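Long-range contacts in natterin-like protein (Lethenteron camtschaticum, PDB 6IUL), which is a lamprey immune cytotoxin that probably recognises cell-surface glycans through a jacalin-like lectin domain and forms membrane pores through an aerolysin-type module: residues 176-182 against 254-260; 268-274 against 299-305. All coordinates share one frame; numbering follows the deposited sequence.

Contact 1: 176-182 against 254-260; sequences YKNDTSI and VTVPTHK
The side-chain amide of Asn178 reaches across to the end of strand 241-256, where ND2 donates to Val256 O at 3.0 Å. That acceptor lies in the amide plane of Asn178, although the nitrogen stands above the plane of the Val256 carbonyl. With CG anti to the backbone N (chi1 -176°), the amide extends toward the start of the type II turn formed by Pro257 to Lys260, and Asn178 CB rests on Val256 CG1 at 3.5 Å. The second hydrogen of ND2 goes to Ile182 O, again in the amide plane and nearly straight. OD1 turns back on its own loop and accepts from Thr180 N, closing an Asx turn, and from Thr180 OG1, which approaches in the carbonyl plane on a lone pair. Asn178 N also donates to Lys260 O (2.9 Å). Along the strands, Tyr176 and Val254 cross at about a right angle, the ring atom CD2 lying 3.9 Å from Val254 CG1, while Tyr176 CB sits against Val256 CG2; Phe188 of strand 184-200 touches both Tyr176 and Val254. In the turn, the His259 imidazole carries Thr180 O over the centre of one face, and the methyl CG2 of Thr258 presses on Ser181 O at 3.2 Å. With both amide hydrogens engaged and OD1 accepting twice, the buried Asn178 amide has its flip fixed, and the side chain links the 179-182 loop to the end of strand 241-256, beside the backbone bond to Lys260.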
loop_
_atom_site.group_PDB
_atom_site.type_symbol
_atom_site.label_atom_id
_atom_site.label_comp_id
_atom_site.label_asym_id
_atom_site.label_seq_id
_atom_site.Cartn_x
_atom_site.Cartn_y
_atom_site.Cartn_z
ATOM N N TYR A 176 9.724 39.962 -3.741
ATOM C CA TYR A 176 9.053 40.917 -4.620
ATOM C C TYR A 176 9.561 42.296 -4.257
ATOM O O TYR A 176 9.395 42.733 -3.112
ATOM C CB TYR A 176 7.530 40.844 -4.416
ATOM C CG TYR A 176 6.976 39.481 -4.706
ATOM C CD1 TYR A 176 6.702 39.086 -6.018
ATOM C CD2 TYR A 176 6.758 38.568 -3.695
ATOM C CE1 TYR A 176 6.200 37.822 -6.309
ATOM C CE2 TYR A 176 6.291 37.288 -3.980
ATOM C CZ TYR A 176 6.020 36.915 -5.270
ATOM O OH TYR A 176 5.585 35.631 -5.514
ATOM N N LYS A 177 10.214 42.955 -5.195
ATOM C CA LYS A 177 10.768 44.263 -4.936
ATOM C C LYS A 177 10.085 45.316 -5.832
ATOM O O LYS A 177 10.069 45.184 -7.048
ATOM C CB LYS A 177 12.276 44.266 -5.135
ATOM C CG LYS A 177 12.892 45.513 -4.500
ATOM C CD LYS A 177 14.385 45.709 -4.754
ATOM C CE LYS A 177 14.927 46.750 -3.752
ATOM N NZ LYS A 177 16.237 47.350 -4.132
ATOM N N ASN A 178 9.531 46.345 -5.205
ATOM C CA ASN A 178 8.771 47.392 -5.900
ATOM C C ASN A 178 9.592 48.668 -5.903
ATOM O O ASN A 178 9.673 49.399 -4.890
ATOM C CB ASN A 178 7.409 47.655 -5.235
ATOM C CG ASN A 178 6.555 48.666 -6.000
ATOM O OD1 ASN A 178 6.989 49.183 -7.024
ATOM N ND2 ASN A 178 5.319 48.912 -5.530
ATOM N N ASP A 179 10.221 48.900 -7.054
ATOM C CA ASP A 179 11.102 50.036 -7.256
ATOM C C ASP A 179 10.355 51.180 -7.949
ATOM O O ASP A 179 10.950 52.224 -8.254
ATOM C CB ASP A 179 12.301 49.619 -8.105
ATOM C CG ASP A 179 13.379 48.895 -7.294
ATOM O OD1 ASP A 179 13.460 48.965 -6.050
ATOM O OD2 ASP A 179 14.228 48.277 -7.943
ATOM N N THR A 180 9.048 51.012 -8.132
ATOM C CA THR A 180 8.218 52.036 -8.746
ATOM C C THR A 180 7.465 52.873 -7.720
ATOM O O THR A 180 7.480 52.583 -6.521
ATOM C CB THR A 180 7.218 51.413 -9.719
ATOM O OG1 THR A 180 6.059 50.972 -9.022
ATOM C CG2 THR A 180 7.870 50.254 -10.470
ATOM N N SER A 181 6.775 53.891 -8.227
ATOM C CA SER A 181 6.147 54.904 -7.387
ATOM C C SER A 181 4.685 54.605 -7.130
ATOM O O SER A 181 4.031 55.393 -6.494
ATOM C CB SER A 181 6.305 56.275 -8.069
ATOM O OG SER A 181 5.686 56.222 -9.369
ATOM N N ILE A 182 4.198 53.437 -7.558
ATOM C CA ILE A 182 2.857 52.993 -7.207
ATOM C C ILE A 182 2.863 51.529 -6.710
ATOM O O ILE A 182 3.677 50.688 -7.161
ATOM C CB ILE A 182 1.892 53.129 -8.413
ATOM C CG1 ILE A 182 0.462 52.877 -7.956
ATOM C CG2 ILE A 182 2.291 52.198 -9.557
ATOM C CD1 ILE A 182 0.014 53.748 -6.777
ATOM N N VAL A 254 0.039 39.075 -3.482
ATOM C CA VAL A 254 1.023 39.746 -2.654
ATOM C C VAL A 254 1.049 41.222 -3.035
ATOM O O VAL A 254 1.295 41.577 -4.180
ATOM C CB VAL A 254 2.419 39.138 -2.913
ATOM C CG1 VAL A 254 3.482 39.844 -2.101
ATOM C CG2 VAL A 254 2.408 37.628 -2.606
ATOM N N THR A 255 0.787 42.084 -2.070
ATOM C CA THR A 255 0.776 43.522 -2.304
ATOM C C THR A 255 2.073 44.124 -1.797
ATOM O O THR A 255 2.454 43.894 -0.667
ATOM C CB THR A 255 -0.397 44.152 -1.585
ATOM O OG1 THR A 255 -1.586 43.610 -2.120
ATOM C CG2 THR A 255 -0.470 45.618 -1.841
ATOM N N VAL A 256 2.771 44.866 -2.649
ATOM C CA VAL A 256 4.061 45.452 -2.295
ATOM C C VAL A 256 3.971 46.977 -2.395
ATOM O O VAL A 256 3.727 47.516 -3.473
ATOM C CB VAL A 256 5.160 44.949 -3.203
ATOM C CG1 VAL A 256 6.521 45.400 -2.656
ATOM C CG2 VAL A 256 5.058 43.439 -3.355
ATOM N N PRO A 257 4.124 47.669 -1.262
ATOM C CA PRO A 257 4.100 49.155 -1.244
ATOM C C PRO A 257 5.231 49.738 -2.086
ATOM O O PRO A 257 6.167 49.020 -2.427
ATOM C CB PRO A 257 4.305 49.516 0.243
ATOM C CG PRO A 257 3.901 48.294 1.011
ATOM C CD PRO A 257 4.152 47.096 0.089
ATOM N N THR A 258 5.137 51.016 -2.434
ATOM C CA THR A 258 6.177 51.716 -3.199
ATOM C C THR A 258 7.522 51.711 -2.481
ATOM O O THR A 258 7.600 51.997 -1.271
ATOM C CB THR A 258 5.801 53.199 -3.477
ATOM O OG1 THR A 258 5.606 53.888 -2.250
ATOM C CG2 THR A 258 4.499 53.305 -4.125
ATOM N N HIS A 259 8.559 51.361 -3.236
ATOM C CA HIS A 259 9.947 51.372 -2.755
ATOM C C HIS A 259 10.126 50.454 -1.573
ATOM O O HIS A 259 10.777 50.785 -0.579
ATOM C CB HIS A 259 10.423 52.812 -2.471
ATOM C CG HIS A 259 10.419 53.675 -3.695
ATOM N ND1 HIS A 259 9.502 54.679 -3.892
ATOM C CD2 HIS A 259 11.175 53.631 -4.820
ATOM C CE1 HIS A 259 9.723 55.250 -5.063
ATOM N NE2 HIS A 259 10.728 54.625 -5.650
ATOM N N LYS A 260 9.509 49.286 -1.673
ATOM C CA LYS A 260 9.589 48.324 -0.573
ATOM C C LYS A 260 9.786 46.933 -1.134
ATOM O O LYS A 260 9.589 46.688 -2.333
ATOM C CB LYS A 260 8.341 48.396 0.318
ATOM C CG LYS A 260 8.630 48.660 1.784
ATOM C CD LYS A 260 8.823 50.139 2.127
ATOM C CE LYS A 260 9.198 50.329 3.598
ATOM N NZ LYS A 260 10.263 49.354 4.047
#

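Contact 2: 268-274 against 299-305; sequences IGRADID and YKGLTYT
Leu302 CD1 lies over the centre of one face of the Arg270 guanidinium, 3.5 Å from CZ, and Leu302 CD2 approaches NH2 of the same group. At the guanidinium edge, near its plane, comes Tyr304 OH, 3.7 Å from Arg270 NE, with the phenol ring turned almost perpendicular to the guanidinium (86°). The arginine gets there by an extended chain from CG to NE, its CB and CG passing along Tyr304 CE2. Its NH1 meets Asp272 OD2 at 2.9 Å in a salt bridge, reaching the carboxylate from above its plane. Beyond the aspartate, on the same face of the sheet, Asp274 and Lys300 run side by side, and a bend at the last torsion of the lysine (chi4 -74°) brings NZ to 2.8 Å from Asp274 OD2. The other face is mostly apolar: Ile273 CG2 sits at the edge of the Tyr299 ring, and Ile273 CD1 meets Thr303 CG2 at 3.9 Å. Tyr299 OH bonds to Ser198 OG, while Pro219 of strand 212-223 touches both Tyr299 and Ile273. In the backbone ladder, Ala271 with Thr303 and Ile273 with Gly301 are hydrogen-bonded antiparallel pairs, the bond from Ile273 N to Gly301 O being 2.9 Å long. At the end of the ladder Gly269 N donates to a side chain, Thr305 OG1, at 2.9 Å. In this beta hairpin of the aerolysin-type module, the Asp272 salt bridge and the Leu302 methyl thus hold Arg270 on the partly exposed, charged face, while Ile273 and Tyr299 are buried against strand 212-223, with Phe230 of strand 228-238 also touching Ile273.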
loop_
_atom_site.group_PDB
_atom_site.type_symbol
_atom_site.label_atom_id
_atom_site.label_comp_id
_atom_site.label_asym_id
_atom_site.label_seq_id
_atom_site.Cartn_x
_atom_site.Cartn_y
_atom_site.Cartn_z
ATOM N N ILE A 268 4.960 24.337 5.735
ATOM C CA ILE A 268 3.978 23.309 6.087
ATOM C C ILE A 268 4.379 22.627 7.360
ATOM O O ILE A 268 5.564 22.515 7.684
ATOM C CB ILE A 268 3.777 22.293 4.963
ATOM C CG1 ILE A 268 2.436 21.595 5.130
ATOM C CG2 ILE A 268 4.958 21.363 4.934
ATOM C CD1 ILE A 268 2.063 20.623 4.028
ATOM N N GLY A 269 3.385 22.230 8.142
ATOM C CA GLY A 269 3.687 21.528 9.405
ATOM C C GLY A 269 3.565 20.009 9.277
ATOM O O GLY A 269 2.634 19.515 8.654
ATOM N N ARG A 270 4.479 19.296 9.897
ATOM C CA ARG A 270 4.535 17.837 9.863
ATOM C C ARG A 270 4.473 17.292 11.286
ATOM O O ARG A 270 5.223 17.733 12.160
ATOM C CB ARG A 270 5.858 17.427 9.245
ATOM C CG ARG A 270 6.131 15.953 9.161
ATOM C CD ARG A 270 7.549 15.733 8.655
ATOM N NE ARG A 270 7.794 14.322 8.312
ATOM C CZ ARG A 270 8.147 13.360 9.176
ATOM N NH1 ARG A 270 8.289 13.626 10.478
ATOM N NH2 ARG A 270 8.372 12.126 8.725
ATOM N N ALA A 271 3.611 16.315 11.513
ATOM C CA ALA A 271 3.492 15.714 12.836
ATOM C C ALA A 271 3.478 14.206 12.792
ATOM O O ALA A 271 2.678 13.612 12.068
ATOM C CB ALA A 271 2.238 16.227 13.533
ATOM N N ASP A 272 4.390 13.605 13.571
ATOM C CA ASP A 272 4.408 12.165 13.859
ATOM C C ASP A 272 3.454 11.878 14.981
ATOM O O ASP A 272 3.515 12.528 16.010
ATOM C CB ASP A 272 5.810 11.686 14.250
ATOM C CG ASP A 272 6.748 11.609 13.034
ATOM O OD1 ASP A 272 6.487 10.813 12.113
ATOM O OD2 ASP A 272 7.745 12.343 12.975
ATOM N N ILE A 273 2.564 10.907 14.771
ATOM C CA ILE A 273 1.571 10.556 15.762
ATOM C C ILE A 273 1.839 9.159 16.325
ATOM O O ILE A 273 2.024 8.195 15.575
ATOM C CB ILE A 273 0.155 10.616 15.183
ATOM C CG1 ILE A 273 -0.089 11.986 14.546
ATOM C CG2 ILE A 273 -0.872 10.307 16.259
ATOM C CD1 ILE A 273 -1.498 12.227 14.029
ATOM N N ASP A 274 1.863 9.048 17.654
ATOM C CA ASP A 274 2.167 7.787 18.322
ATOM C C ASP A 274 1.240 7.707 19.539
ATOM O O ASP A 274 1.415 8.458 20.494
ATOM C CB ASP A 274 3.649 7.732 18.711
ATOM C CG ASP A 274 4.081 6.366 19.256
ATOM O OD1 ASP A 274 3.392 5.795 20.133
ATOM O OD2 ASP A 274 5.145 5.859 18.837
ATOM N N TYR A 299 -1.286 3.118 17.494
ATOM C CA TYR A 299 -1.436 3.796 16.225
ATOM C C TYR A 299 -0.242 4.663 15.981
ATOM O O TYR A 299 0.149 5.474 16.836
ATOM C CB TYR A 299 -2.725 4.622 16.167
ATOM C CG TYR A 299 -2.874 5.431 14.903
ATOM C CD1 TYR A 299 -3.408 4.873 13.749
ATOM C CD2 TYR A 299 -2.428 6.759 14.837
ATOM C CE1 TYR A 299 -3.525 5.596 12.586
ATOM C CE2 TYR A 299 -2.549 7.501 13.671
ATOM C CZ TYR A 299 -3.096 6.924 12.545
ATOM O OH TYR A 299 -3.210 7.624 11.368
ATOM N N LYS A 300 0.357 4.462 14.810
ATOM C CA LYS A 300 1.462 5.254 14.321
ATOM C C LYS A 300 0.972 5.947 13.046
ATOM O O LYS A 300 0.461 5.309 12.115
ATOM C CB LYS A 300 2.671 4.382 14.004
ATOM C CG LYS A 300 3.473 3.963 15.219
ATOM C CD LYS A 300 4.844 3.418 14.844
ATOM C CE LYS A 300 5.661 3.085 16.089
ATOM N NZ LYS A 300 6.171 4.316 16.772
ATOM N N GLY A 301 1.132 7.258 13.004
ATOM C CA GLY A 301 0.730 8.015 11.856
ATOM C C GLY A 301 1.723 9.102 11.490
ATOM O O GLY A 301 2.560 9.486 12.275
ATOM N N LEU A 302 1.576 9.600 10.274
ATOM C CA LEU A 302 2.247 10.789 9.818
ATOM C C LEU A 302 1.193 11.663 9.158
ATOM O O LEU A 302 0.432 11.199 8.296
ATOM C CB LEU A 302 3.343 10.443 8.820
ATOM C CG LEU A 302 4.097 11.657 8.217
ATOM C CD1 LEU A 302 4.773 12.454 9.324
ATOM C CD2 LEU A 302 5.176 11.215 7.236
ATOM N N THR A 303 1.094 12.909 9.598
ATOM C CA THR A 303 0.135 13.824 9.014
ATOM C C THR A 303 0.775 15.199 8.785
ATOM O O THR A 303 1.882 15.482 9.289
ATOM C CB THR A 303 -1.115 13.953 9.887
ATOM O OG1 THR A 303 -2.157 14.577 9.129
ATOM C CG2 THR A 303 -0.853 14.770 11.151
ATOM N N TYR A 304 0.086 16.023 8.008
ATOM C CA TYR A 304 0.551 17.360 7.675
ATOM C C TYR A 304 -0.585 18.348 7.859
ATOM O O TYR A 304 -1.748 17.997 7.680
ATOM C CB TYR A 304 1.068 17.457 6.245
ATOM C CG TYR A 304 2.377 16.780 5.972
ATOM C CD1 TYR A 304 2.440 15.409 5.672
ATOM C CD2 TYR A 304 3.565 17.504 5.962
ATOM C CE1 TYR A 304 3.642 14.784 5.394
ATOM C CE2 TYR A 304 4.785 16.889 5.683
ATOM C CZ TYR A 304 4.812 15.524 5.412
ATOM O OH TYR A 304 6.031 14.929 5.154
ATOM N N THR A 305 -0.232 19.592 8.211
ATOM C CA THR A 305 -1.206 20.688 8.207
ATOM C C THR A 305 -1.369 21.213 6.781
ATOM O O THR A 305 -0.717 20.758 5.842
ATOM C CB THR A 305 -0.718 21.869 9.081
ATOM O OG1 THR A 305 0.485 22.396 8.527
ATOM C CG2 THR A 305 -0.386 21.394 10.469
#

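Both contacts belong to the elongated, strand-rich aerolysin-like part of the chain and involve one long strand, 260-285: contact 1 lies at its start and contact 2 takes in its middle. Their centres are 38 Å apart and their nearest atoms about 16 Å. The centre of contact 1 lies about 59 Å from the centre of the chain, near one end of the molecule, whereas that of contact 2 is about 22 Å from it, on the same side. Strand 166-178, whose end belongs to contact 1, also pairs with strand 260-285 and reaches contact 2, where Glu169 touches Arg270 and Tyr304. The tip loops and the hairpin are thus joined through shared strands of one sheet.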